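Local coordinates for protein 2,3-dihydroxybenzoate-AMP ligase (Bacillus subtilis, PDB 1MDF) that belongs to the ANL superfamily of AMP-binding enzymes and joins a large N-terminal region to a smaller C-terminal domain, at residues A65-L70 with F93-L98; E271-T276 with S298-L303; G376-L381 with G412-L417; A459-P464 with V520-L525. All blocks are in the same frame, centred on the assembly; numbering follows the deposited sequence.

Contact 1 of 4, residues A65-L70 with F93-L98; sequences AGFQKL and FALFRL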
loop_
_atom_site.group_PDB
_atom_site.type_symbol
_atom_site.label_atom_id
_atom_site.label_comp_id
_atom_site.label_asym_id
_atom_site.label_seq_id
_atom_site.Cartn_x
_atom_site.Cartn_y
_atom_site.Cartn_z
ATOM N N ALA A 65 8.429 7.592 26.820
ATOM C CA ALA A 65 9.221 8.288 27.833
ATOM C C ALA A 65 10.651 8.477 27.336
ATOM O O ALA A 65 11.209 9.567 27.428
ATOM C CB ALA A 65 9.216 7.499 29.123
ATOM N N GLY A 66 11.226 7.406 26.791
ATOM C CA GLY A 66 12.584 7.458 26.271
ATOM C C GLY A 66 12.719 8.446 25.129
ATOM O O GLY A 66 13.676 9.228 25.068
ATOM N N PHE A 67 11.760 8.416 24.209
ATOM C CA PHE A 67 11.794 9.328 23.081
ATOM C C PHE A 67 11.726 10.756 23.587
ATOM O O PHE A 67 12.553 11.593 23.218
ATOM C CB PHE A 67 10.629 9.047 22.125
ATOM C CG PHE A 67 10.854 7.864 21.231
ATOM C CD1 PHE A 67 9.820 7.346 20.475
ATOM C CD2 PHE A 67 12.111 7.280 21.129
ATOM C CE1 PHE A 67 10.031 6.264 19.629
ATOM C CE2 PHE A 67 12.328 6.198 20.284
ATOM C CZ PHE A 67 11.289 5.691 19.535
ATOM N N GLN A 68 10.748 11.034 24.445
ATOM C CA GLN A 68 10.604 12.381 24.980
ATOM C C GLN A 68 11.918 12.809 25.608
ATOM O O GLN A 68 12.432 13.886 25.318
ATOM C CB GLN A 68 9.487 12.445 26.021
ATOM C CG GLN A 68 9.221 13.851 26.499
ATOM C CD GLN A 68 8.026 13.948 27.410
ATOM O OE1 GLN A 68 8.044 13.448 28.530
ATOM N NE2 GLN A 68 6.971 14.598 26.932
ATOM N N LYS A 69 12.454 11.943 26.460
ATOM C CA LYS A 69 13.707 12.191 27.151
ATOM C C LYS A 69 14.826 12.480 26.145
ATOM O O LYS A 69 15.657 13.367 26.365
ATOM C CB LYS A 69 14.037 10.967 28.003
ATOM C CG LYS A 69 15.135 11.124 29.045
ATOM C CD LYS A 69 15.035 9.934 29.992
ATOM C CE LYS A 69 16.151 9.849 31.008
ATOM N NZ LYS A 69 15.962 8.621 31.857
ATOM N N LEU A 70 14.836 11.738 25.038
ATOM C CA LEU A 70 15.847 11.923 24.003
ATOM C C LEU A 70 15.710 13.303 23.351
ATOM O O LEU A 70 16.692 13.874 22.875
ATOM C CB LEU A 70 15.720 10.832 22.940
ATOM C CG LEU A 70 16.833 10.742 21.892
ATOM C CD1 LEU A 70 18.134 10.357 22.580
ATOM C CD2 LEU A 70 16.463 9.713 20.818
ATOM N N PHE A 93 3.261 3.639 17.936
ATOM C CA PHE A 93 2.317 3.980 18.989
ATOM C C PHE A 93 2.969 4.852 20.056
ATOM O O PHE A 93 2.291 5.604 20.761
ATOM C CB PHE A 93 1.719 2.715 19.623
ATOM C CG PHE A 93 0.557 2.143 18.847
ATOM C CD1 PHE A 93 0.745 1.122 17.928
ATOM C CD2 PHE A 93 -0.725 2.660 19.014
ATOM C CE1 PHE A 93 -0.322 0.622 17.185
ATOM C CE2 PHE A 93 -1.800 2.163 18.273
ATOM C CZ PHE A 93 -1.595 1.145 17.359
ATOM N N ALA A 94 4.289 4.748 20.170
ATOM C CA ALA A 94 5.023 5.553 21.131
ATOM C C ALA A 94 5.046 6.959 20.556
ATOM O O ALA A 94 4.806 7.947 21.256
ATOM C CB ALA A 94 6.432 5.031 21.289
ATOM N N LEU A 95 5.327 7.039 19.265
ATOM C CA LEU A 95 5.360 8.323 18.590
ATOM C C LEU A 95 3.974 8.940 18.618
ATOM O O LEU A 95 3.835 10.157 18.706
ATOM C CB LEU A 95 5.850 8.148 17.149
ATOM C CG LEU A 95 7.346 7.821 17.057
ATOM C CD1 LEU A 95 7.733 7.427 15.645
ATOM C CD2 LEU A 95 8.133 9.035 17.524
ATOM N N PHE A 96 2.948 8.092 18.562
ATOM C CA PHE A 96 1.565 8.562 18.581
ATOM C C PHE A 96 1.224 9.254 19.893
ATOM O O PHE A 96 0.542 10.276 19.896
ATOM C CB PHE A 96 0.594 7.392 18.356
ATOM C CG PHE A 96 0.475 6.952 16.910
ATOM C CD1 PHE A 96 0.140 5.630 16.601
ATOM C CD2 PHE A 96 0.704 7.847 15.863
ATOM C CE1 PHE A 96 0.043 5.205 15.280
ATOM C CE2 PHE A 96 0.611 7.431 14.541
ATOM C CZ PHE A 96 0.281 6.107 14.248
ATOM N N ARG A 97 1.701 8.699 21.006
ATOM C CA ARG A 97 1.428 9.269 22.322
ATOM C C ARG A 97 2.238 10.540 22.575
ATOM O O ARG A 97 1.876 11.358 23.426
ATOM C CB ARG A 97 1.715 8.240 23.421
ATOM C CG ARG A 97 1.076 6.877 23.172
ATOM C CD ARG A 97 0.217 6.407 24.330
ATOM N NE ARG A 97 0.693 5.136 24.850
ATOM C CZ ARG A 97 -0.072 4.070 25.058
ATOM N NH1 ARG A 97 -1.364 4.111 24.786
ATOM N NH2 ARG A 97 0.461 2.961 25.551
ATOM N N LEU A 98 3.333 10.700 21.833
ATOM C CA LEU A 98 4.183 11.884 21.951
ATOM C C LEU A 98 3.650 12.930 20.972
ATOM O O LEU A 98 4.153 14.053 20.895
ATOM C CB LEU A 98 5.637 11.554 21.585
ATOM C CG LEU A 98 6.716 11.682 22.668
ATOM C CD1 LEU A 98 6.876 10.363 23.407
ATOM C CD2 LEU A 98 8.031 12.059 22.028
#
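The ring of Phe-67 meets Ala-94 and Leu-95 obliquely. Its CD1-CE1 side does the touching: Phe-67 CD1 lies 3.8 Å from Leu-95 CD2, and Ala-94 CB comes within 4.2 Å of Phe-67 CE1. The Leu-95 side chain crosses that of Phe-67 at about a right angle, and its CG and CD2 bear on the CD1-CE1 side of the ring. With CG anti to its carbonyl carbon (chi1 -79°), Phe-67 swings the ring across to helix 87-97, while Leu-169 and Ile-155 touch it from elsewhere in the fold.

Leu-98, just past the end of that helix, packs on backbone as well as side chain. Leu-98 CD2 sits 4.0 Å from Phe-67 CB and 3.8 Å from Gln-68 N.

No hydrogen bond crosses the interface between the two segments; polar ties are made further back along helix 53-70, where Asp-57 and Asp-61 form salt bridges with Arg-97. This is apolar helix-helix packing in an alpha/beta region, where helix 87-97 links parallel strands 77-80 and 101-104 as a beta-alpha-beta crossover.

Contact 2 of 4, residues E271-T276 with S298-L303; sequences EKVTIT and SSLQVL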
loop_
_atom_site.group_PDB
_atom_site.type_symbol
_atom_site.label_atom_id
_atom_site.label_comp_id
_atom_site.label_asym_id
_atom_site.label_seq_id
_atom_site.Cartn_x
_atom_site.Cartn_y
_atom_site.Cartn_z
ATOM N N GLU A 271 0.543 -20.879 12.105
ATOM C CA GLU A 271 -0.254 -19.928 12.874
ATOM C C GLU A 271 -1.731 -19.901 12.482
ATOM O O GLU A 271 -2.517 -19.155 13.079
ATOM C CB GLU A 271 0.324 -18.521 12.742
ATOM C CG GLU A 271 1.765 -18.388 13.207
ATOM C CD GLU A 271 1.991 -18.965 14.588
ATOM O OE1 GLU A 271 1.055 -18.922 15.398
ATOM O OE2 GLU A 271 3.107 -19.449 14.868
ATOM N N LYS A 272 -2.096 -20.710 11.486
ATOM C CA LYS A 272 -3.473 -20.797 10.991
ATOM C C LYS A 272 -4.089 -19.446 10.648
ATOM O O LYS A 272 -5.169 -19.096 11.130
ATOM C CB LYS A 272 -4.359 -21.532 12.005
ATOM C CG LYS A 272 -4.530 -23.010 11.696
ATOM C CD LYS A 272 -4.152 -23.899 12.870
ATOM C CE LYS A 272 -4.224 -25.385 12.486
ATOM N NZ LYS A 272 -3.370 -25.737 11.290
ATOM N N VAL A 273 -3.397 -18.693 9.806
ATOM C CA VAL A 273 -3.876 -17.384 9.394
ATOM C C VAL A 273 -5.183 -17.512 8.595
ATOM O O VAL A 273 -5.327 -18.405 7.757
ATOM C CB VAL A 273 -2.811 -16.651 8.534
ATOM C CG1 VAL A 273 -1.427 -16.903 9.101
ATOM C CG2 VAL A 273 -2.887 -17.105 7.099
ATOM N N THR A 274 -6.132 -16.617 8.862
ATOM C CA THR A 274 -7.420 -16.634 8.166
ATOM C C THR A 274 -7.449 -15.593 7.065
ATOM O O THR A 274 -8.383 -15.545 6.270
ATOM C CB THR A 274 -8.597 -16.350 9.119
ATOM O OG1 THR A 274 -8.436 -15.059 9.726
ATOM C CG2 THR A 274 -8.662 -17.401 10.193
ATOM N N ILE A 275 -6.420 -14.758 7.014
ATOM C CA ILE A 275 -6.374 -13.737 5.983
ATOM C C ILE A 275 -4.998 -13.116 5.778
ATOM O O ILE A 275 -4.195 -13.007 6.704
ATOM C CB ILE A 275 -7.409 -12.618 6.290
ATOM C CG1 ILE A 275 -7.339 -11.539 5.214
ATOM C CG2 ILE A 275 -7.174 -12.049 7.692
ATOM C CD1 ILE A 275 -8.519 -10.622 5.199
ATOM N N THR A 276 -4.723 -12.739 4.540
ATOM C CA THR A 276 -3.475 -12.082 4.196
ATOM C C THR A 276 -3.710 -11.267 2.923
ATOM O O THR A 276 -4.763 -11.399 2.291
ATOM C CB THR A 276 -2.310 -13.091 4.017
ATOM O OG1 THR A 276 -1.078 -12.362 3.918
ATOM C CG2 THR A 276 -2.495 -13.944 2.779
ATOM N N SER A 298 -5.369 -24.316 4.132
ATOM C CA SER A 298 -6.818 -24.364 4.271
ATOM C C SER A 298 -7.437 -23.408 5.299
ATOM O O SER A 298 -8.580 -22.994 5.139
ATOM C CB SER A 298 -7.268 -25.810 4.546
ATOM O OG SER A 298 -6.631 -26.361 5.682
ATOM N N SER A 299 -6.706 -23.048 6.348
ATOM C CA SER A 299 -7.268 -22.129 7.342
ATOM C C SER A 299 -7.605 -20.805 6.661
ATOM O O SER A 299 -8.455 -20.042 7.132
ATOM C CB SER A 299 -6.281 -21.882 8.491
ATOM O OG SER A 299 -5.119 -21.200 8.049
ATOM N N LEU A 300 -6.940 -20.552 5.538
ATOM C CA LEU A 300 -7.133 -19.328 4.765
ATOM C C LEU A 300 -8.604 -19.116 4.380
ATOM O O LEU A 300 -9.236 -19.999 3.815
ATOM C CB LEU A 300 -6.257 -19.392 3.517
ATOM C CG LEU A 300 -5.552 -18.139 3.011
ATOM C CD1 LEU A 300 -4.776 -17.457 4.132
ATOM C CD2 LEU A 300 -4.612 -18.555 1.877
ATOM N N GLN A 301 -9.138 -17.939 4.698
ATOM C CA GLN A 301 -10.532 -17.614 4.403
ATOM C C GLN A 301 -10.711 -16.509 3.359
ATOM O O GLN A 301 -11.651 -16.542 2.568
ATOM C CB GLN A 301 -11.244 -17.203 5.693
ATOM C CG GLN A 301 -11.595 -18.361 6.578
ATOM C CD GLN A 301 -11.832 -17.946 8.013
ATOM O OE1 GLN A 301 -12.570 -16.997 8.283
ATOM N NE2 GLN A 301 -11.208 -18.663 8.948
ATOM N N VAL A 302 -9.795 -15.542 3.375
ATOM C CA VAL A 302 -9.817 -14.395 2.474
ATOM C C VAL A 302 -8.425 -14.075 1.927
ATOM O O VAL A 302 -7.478 -13.874 2.688
ATOM C CB VAL A 302 -10.322 -13.140 3.222
ATOM C CG1 VAL A 302 -10.238 -11.915 2.328
ATOM C CG2 VAL A 302 -11.732 -13.359 3.713
ATOM N N LEU A 303 -8.290 -14.042 0.610
ATOM C CA LEU A 303 -7.013 -13.682 0.019
ATOM C C LEU A 303 -7.251 -12.334 -0.664
ATOM O O LEU A 303 -8.111 -12.225 -1.534
ATOM C CB LEU A 303 -6.545 -14.733 -1.007
ATOM C CG LEU A 303 -5.096 -14.581 -1.524
ATOM C CD1 LEU A 303 -4.085 -14.912 -0.425
ATOM C CD2 LEU A 303 -4.867 -15.499 -2.711
#
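Ser-299 and Val-273 supply the side-chain hydrogen bond of this contact: Ser-299 OG donates to Val-273 O over 2.8 Å. A chi1 of 66° holds the hydroxyl between the serine's own backbone N and carbonyl carbon, from where it reaches the acceptor well above the carbonyl plane.

Backbone bonds converge on Thr-274 O, which accepts from two successive amides. Gln-301 N approaches to 3.0 Å and Val-302 N to 3.2 Å, both from the same face of the carbonyl plane; the first stands 45° out of it, the second is tilted by only 19°. One step on, the parallel bridge between Ile-275 and Val-302 adds a CA-H...O contact, with Ile-275 CA 3.5 Å from Val-302 O.

Neighbouring side chains run alongside one another in a common direction. Val-273 CG2 closes to 3.5 Å on Leu-300 CD1. Further along, Ile-275 CD1 lies 3.6 Å from Val-302 CG1. Thr-276 offers only its methyl to Leu-303 CD1. The hydroxyls of Thr-274 and Thr-276 turn instead to Val-225 N and Leu-227 O of the neighbouring strand 225-228.

Strands 275-278 and 302-306 belong to a beta-alpha-beta unit with helix 280-291 between them. The chemistry implies that the doubly accepting Thr-274 O and the serine hydroxyl satisfy backbone groups ahead of the regular ladder, which continues with Thr-276 to Gln-304, while side-chain pairs pack alongside.

Contact 3 of 4, residues G376-L381 with G412-L417; sequences GETGHL and GDIVRL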
loop_
_atom_site.group_PDB
_atom_site.type_symbol
_atom_site.label_atom_id
_atom_site.label_comp_id
_atom_site.label_asym_id
_atom_site.label_seq_id
_atom_site.Cartn_x
_atom_site.Cartn_y
_atom_site.Cartn_z
ATOM N N GLY A 376 -21.271 4.512 -17.066
ATOM C CA GLY A 376 -20.734 3.281 -17.618
ATOM C C GLY A 376 -19.471 3.509 -18.426
ATOM O O GLY A 376 -18.652 2.602 -18.598
ATOM N N GLU A 377 -19.307 4.729 -18.924
ATOM C CA GLU A 377 -18.138 5.072 -19.718
ATOM C C GLU A 377 -16.869 5.169 -18.882
ATOM O O GLU A 377 -16.918 5.306 -17.661
ATOM C CB GLU A 377 -18.374 6.391 -20.455
ATOM C CG GLU A 377 -19.369 6.275 -21.589
ATOM C CD GLU A 377 -18.844 5.408 -22.716
ATOM O OE1 GLU A 377 -17.999 5.898 -23.499
ATOM O OE2 GLU A 377 -19.263 4.234 -22.806
ATOM N N THR A 378 -15.733 5.095 -19.564
ATOM C CA THR A 378 -14.431 5.168 -18.924
ATOM C C THR A 378 -13.984 6.615 -18.785
ATOM O O THR A 378 -14.354 7.465 -19.587
ATOM C CB THR A 378 -13.388 4.374 -19.740
ATOM O OG1 THR A 378 -13.498 2.980 -19.419
ATOM C CG2 THR A 378 -11.978 4.863 -19.455
ATOM N N GLY A 379 -13.196 6.890 -17.752
ATOM C CA GLY A 379 -12.717 8.242 -17.530
ATOM C C GLY A 379 -11.823 8.393 -16.311
ATOM O O GLY A 379 -11.511 7.418 -15.628
ATOM N N HIS A 380 -11.415 9.628 -16.045
ATOM C CA HIS A 380 -10.555 9.956 -14.915
ATOM C C HIS A 380 -11.330 9.951 -13.599
ATOM O O HIS A 380 -12.394 10.568 -13.500
ATOM C CB HIS A 380 -9.938 11.330 -15.139
ATOM C CG HIS A 380 -9.181 11.441 -16.423
ATOM N ND1 HIS A 380 -7.957 10.842 -16.618
ATOM C CD2 HIS A 380 -9.474 12.086 -17.577
ATOM C CE1 HIS A 380 -7.523 11.116 -17.835
ATOM N NE2 HIS A 380 -8.424 11.869 -18.439
ATOM N N LEU A 381 -10.782 9.265 -12.592
ATOM C CA LEU A 381 -11.417 9.146 -11.274
ATOM C C LEU A 381 -11.068 10.240 -10.279
ATOM O O LEU A 381 -9.908 10.616 -10.122
ATOM C CB LEU A 381 -11.071 7.802 -10.631
ATOM C CG LEU A 381 -11.672 7.557 -9.239
ATOM C CD1 LEU A 381 -13.190 7.409 -9.362
ATOM C CD2 LEU A 381 -11.066 6.309 -8.609
ATOM N N GLY A 412 -5.782 9.798 -10.300
ATOM C CA GLY A 412 -4.825 9.471 -11.339
ATOM C C GLY A 412 -5.069 8.121 -11.992
ATOM O O GLY A 412 -4.250 7.646 -12.777
ATOM N N ASP A 413 -6.187 7.489 -11.656
ATOM C CA ASP A 413 -6.536 6.208 -12.250
ATOM C C ASP A 413 -7.588 6.481 -13.315
ATOM O O ASP A 413 -8.226 7.532 -13.316
ATOM C CB ASP A 413 -7.133 5.251 -11.219
ATOM C CG ASP A 413 -6.236 5.042 -10.020
ATOM O OD1 ASP A 413 -6.494 5.667 -8.973
ATOM O OD2 ASP A 413 -5.271 4.256 -10.121
ATOM N N ILE A 414 -7.744 5.536 -14.229
ATOM C CA ILE A 414 -8.739 5.628 -15.282
ATOM C C ILE A 414 -9.648 4.451 -15.003
ATOM O O ILE A 414 -9.201 3.306 -14.957
ATOM C CB ILE A 414 -8.091 5.510 -16.674
ATOM C CG1 ILE A 414 -7.459 6.858 -17.038
ATOM C CG2 ILE A 414 -9.114 5.078 -17.711
ATOM C CD1 ILE A 414 -6.566 6.807 -18.231
ATOM N N VAL A 415 -10.923 4.738 -14.786
ATOM C CA VAL A 415 -11.876 3.695 -14.464
ATOM C C VAL A 415 -13.232 3.958 -15.090
ATOM O O VAL A 415 -13.445 4.965 -15.773
ATOM C CB VAL A 415 -12.082 3.594 -12.927
ATOM C CG1 VAL A 415 -10.742 3.701 -12.206
ATOM C CG2 VAL A 415 -13.022 4.699 -12.450
ATOM N N ARG A 416 -14.145 3.027 -14.837
ATOM C CA ARG A 416 -15.510 3.111 -15.310
ATOM C C ARG A 416 -16.322 2.557 -14.157
ATOM O O ARG A 416 -16.020 1.479 -13.638
ATOM C CB ARG A 416 -15.734 2.253 -16.566
ATOM C CG ARG A 416 -15.857 0.746 -16.328
ATOM C CD ARG A 416 -16.542 0.073 -17.507
ATOM N NE ARG A 416 -17.083 -1.256 -17.199
ATOM C CZ ARG A 416 -16.370 -2.379 -17.186
ATOM N NH1 ARG A 416 -15.074 -2.343 -17.461
ATOM N NH2 ARG A 416 -16.956 -3.540 -16.919
ATOM N N LEU A 417 -17.332 3.302 -13.732
ATOM C CA LEU A 417 -18.157 2.837 -12.642
ATOM C C LEU A 417 -19.105 1.808 -13.198
ATOM O O LEU A 417 -19.571 1.925 -14.329
ATOM C CB LEU A 417 -18.940 3.993 -12.021
ATOM C CG LEU A 417 -18.069 5.017 -11.296
ATOM C CD1 LEU A 417 -18.927 6.149 -10.776
ATOM C CD2 LEU A 417 -17.332 4.337 -10.152
HETATM O O HOH W 1 -6.612 10.380 -13.804
#
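Thr-378 and Ile-414 meet by their methyl branches, Thr-378 CG2 lying 3.4 Å from Ile-414 CG2, between side chains that cross obliquely. Each anti to its backbone N, the two methyls turn toward each other on the face they share with His-380. There His-380 runs alongside Ile-414 and points the same way, with His-380 ND1 4.0 Å from Ile-414 CG1. The imidazole is held at both nitrogens: NE2 is hydrogen-bonded to Asp-368, ND1 is hydrogen-bonded to a water, and that water gives a weak bond to Asp-413 O.

Val-415 points to the other face, and Leu-381, leaning toward the partner strand, meets it there; Leu-381 CB reaches 4.1 Å from Val-415 CG2. Gly-379, paired with Val-415, adds no side chain here, and its almost fully extended backbone joins in two bonds, Gly-379 N to Val-415 O (2.8 Å) and Val-415 N to Gly-379 O (2.9 Å). Leu-381 N gives a third to Asp-413 O, 3.2 Å long and nearly straight at 168°.

Toward the loop, methylenes of Arg-416 pass close to backbone oxygens, Arg-416 CB 3.5 Å from Glu-377 O and Arg-416 CD 3.5 Å from Gly-376 O, while the guanidinium extends beyond the strand pair.

Segments 378-381 and 412-417 run at 129° to each other, antiparallel with a marked twist, in the central two strands of a four-stranded antiparallel sheet. Asp-413, salt-bridged to Arg-428, belongs with Thr-411 and Gly-412 to the Thr-Gly-Asp signature of the AMP-binding family.

Contact 4 of 4, residues A459-P464 with V520-L525; sequences AMVSMP and VSKKAL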
loop_
_atom_site.group_PDB
_atom_site.type_symbol
_atom_site.label_atom_id
_atom_site.label_comp_id
_atom_site.label_asym_id
_atom_site.label_seq_id
_atom_site.Cartn_x
_atom_site.Cartn_y
_atom_site.Cartn_z
ATOM N N ALA A 459 3.566 -7.438 -18.529
ATOM C CA ALA A 459 3.358 -6.016 -18.241
ATOM C C ALA A 459 3.681 -5.206 -19.491
ATOM O O ALA A 459 4.841 -5.117 -19.901
ATOM C CB ALA A 459 4.242 -5.578 -17.074
ATOM N N MET A 460 2.648 -4.637 -20.105
ATOM C CA MET A 460 2.825 -3.851 -21.323
ATOM C C MET A 460 3.001 -2.369 -21.010
ATOM O O MET A 460 2.273 -1.798 -20.193
ATOM C CB MET A 460 1.640 -4.061 -22.264
ATOM C CG MET A 460 1.803 -3.382 -23.616
ATOM S SD MET A 460 0.535 -3.876 -24.800
ATOM C CE MET A 460 -0.889 -3.134 -24.084
ATOM N N VAL A 461 3.973 -1.750 -21.672
ATOM C CA VAL A 461 4.267 -0.349 -21.438
ATOM C C VAL A 461 4.463 0.423 -22.745
ATOM O O VAL A 461 4.404 -0.141 -23.837
ATOM C CB VAL A 461 5.515 -0.243 -20.517
ATOM C CG1 VAL A 461 6.746 0.168 -21.302
ATOM C CG2 VAL A 461 5.228 0.693 -19.374
ATOM N N SER A 462 4.685 1.723 -22.640
ATOM C CA SER A 462 4.858 2.532 -23.830
ATOM C C SER A 462 6.310 2.852 -24.140
ATOM O O SER A 462 7.144 2.951 -23.243
ATOM C CB SER A 462 4.096 3.846 -23.681
ATOM O OG SER A 462 4.773 4.710 -22.784
ATOM N N MET A 463 6.592 3.009 -25.430
ATOM C CA MET A 463 7.916 3.376 -25.919
ATOM C C MET A 463 7.761 4.499 -26.953
ATOM O O MET A 463 6.798 4.531 -27.729
ATOM C CB MET A 463 8.649 2.163 -26.525
ATOM C CG MET A 463 7.832 1.249 -27.421
ATOM S SD MET A 463 8.873 -0.069 -28.143
ATOM C CE MET A 463 8.046 -0.344 -29.724
ATOM N N PRO A 464 8.711 5.445 -26.970
ATOM C CA PRO A 464 8.656 6.569 -27.913
ATOM C C PRO A 464 8.606 6.145 -29.370
ATOM O O PRO A 464 9.246 5.176 -29.772
ATOM C CB PRO A 464 9.928 7.354 -27.590
ATOM C CG PRO A 464 10.165 7.040 -26.136
ATOM C CD PRO A 464 9.894 5.551 -26.101
ATOM N N VAL A 520 4.476 -3.836 -9.814
ATOM C CA VAL A 520 5.322 -3.583 -10.965
ATOM C C VAL A 520 5.511 -2.100 -11.189
ATOM O O VAL A 520 4.553 -1.332 -11.129
ATOM C CB VAL A 520 4.728 -4.199 -12.239
ATOM C CG1 VAL A 520 5.450 -3.664 -13.458
ATOM C CG2 VAL A 520 4.860 -5.706 -12.191
ATOM N N SER A 521 6.755 -1.704 -11.445
ATOM C CA SER A 521 7.075 -0.305 -11.703
ATOM C C SER A 521 7.123 -0.076 -13.208
ATOM O O SER A 521 8.149 -0.294 -13.855
ATOM C CB SER A 521 8.421 0.062 -11.090
ATOM O OG SER A 521 8.742 1.420 -11.364
ATOM N N LYS A 522 6.011 0.366 -13.772
ATOM C CA LYS A 522 5.988 0.590 -15.204
ATOM C C LYS A 522 6.831 1.785 -15.623
ATOM O O LYS A 522 7.115 1.956 -16.807
ATOM C CB LYS A 522 4.544 0.712 -15.697
ATOM C CG LYS A 522 3.816 -0.604 -15.597
ATOM C CD LYS A 522 2.460 -0.593 -16.261
ATOM C CE LYS A 522 1.830 -1.971 -16.159
ATOM N NZ LYS A 522 0.496 -2.041 -16.815
ATOM N N LYS A 523 7.244 2.606 -14.665
ATOM C CA LYS A 523 8.094 3.747 -14.998
ATOM C C LYS A 523 9.497 3.225 -15.301
ATOM O O LYS A 523 10.224 3.799 -16.107
ATOM C CB LYS A 523 8.183 4.744 -13.841
ATOM C CG LYS A 523 9.121 5.903 -14.156
ATOM C CD LYS A 523 9.520 6.713 -12.931
ATOM C CE LYS A 523 10.605 7.720 -13.309
ATOM N NZ LYS A 523 11.004 8.620 -12.191
ATOM N N ALA A 524 9.865 2.132 -14.639
ATOM C CA ALA A 524 11.174 1.525 -14.830
ATOM C C ALA A 524 11.165 0.768 -16.143
ATOM O O ALA A 524 12.098 0.881 -16.937
ATOM C CB ALA A 524 11.502 0.580 -13.674
ATOM N N LEU A 525 10.115 -0.012 -16.366
ATOM C CA LEU A 525 9.997 -0.753 -17.611
ATOM C C LEU A 525 10.052 0.232 -18.779
ATOM O O LEU A 525 10.712 -0.040 -19.778
ATOM C CB LEU A 525 8.689 -1.554 -17.654
ATOM C CG LEU A 525 8.578 -2.758 -16.709
ATOM C CD1 LEU A 525 7.153 -3.315 -16.747
ATOM C CD2 LEU A 525 9.578 -3.825 -17.112
#
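Ala-459 and Val-461, on an edge strand of the small C-terminal domain, receive the first turn of helix 522-533 in a plain alpha/beta packing of helix against sheet. Both residues direct their side chains at the helix, while Met-460 between them turns its own away toward helix 442-449.

The small Ala-459 makes a shallow spot that the CD1 methyl of Leu-525 fills: Leu-525 CD1 comes to 3.7 Å from Ala-459 CB. Val-520, just ahead of the helix, adds Val-520 CG1 at 4.3 Å from the same Ala-459 CB. Phe-475 of the neighbouring strand and Pro-513 also touch Leu-525, so its side chain is bounded by the sheet and by the loop leading to the helix.

Val-461 is the larger bump. Its two methyls meet the helix at different points, CG2 lying toward Lys-522 and CG1 toward the backbone of Leu-525, where Val-461 CG1 is 4.2 Å from Leu-525 C.

The side chains of Val-461 and Lys-522 run alongside each other but head opposite ways, the lysine chain extended beyond CG so that its methylenes run beside the strand toward Met-460. The ammonium group ends in a salt bridge to Glu-446 of helix 442-449, whose OE1 also accepts from Met-460 N; a single carboxylate oxygen thus ties strand and lysine together, and the ammonium charge is probably balanced by this carboxylate. Ser-521 occupies the N-cap position, and its carbonyl accepts from Leu-525 N. At the tightest point, Val-461 CG2 rests 3.4 Å from Lys-522 O and 3.7 Å from Lys-522 CB.

The four contacts touch nowhere and follow one another along the chain. Contacts 1 and 2 both lie in the large N-terminal part, their centres 34 Å apart, and are largely buried, but one joins two helices without a hydrogen bond whereas the other begins a parallel strand pair through polar backbone bonds. Contact 3 is only partly buried, and its antiparallel ladder mixes backbone bonds with a water and an exposed arginine. Contact 4, buried again, sets helix on strand by shape, with its charged group answered from outside. Contacts 3 and 4 have the closest centres, 21 Å apart, and both lie opposite contact 1 across the chain's centre. No two contacts share a helix or strand.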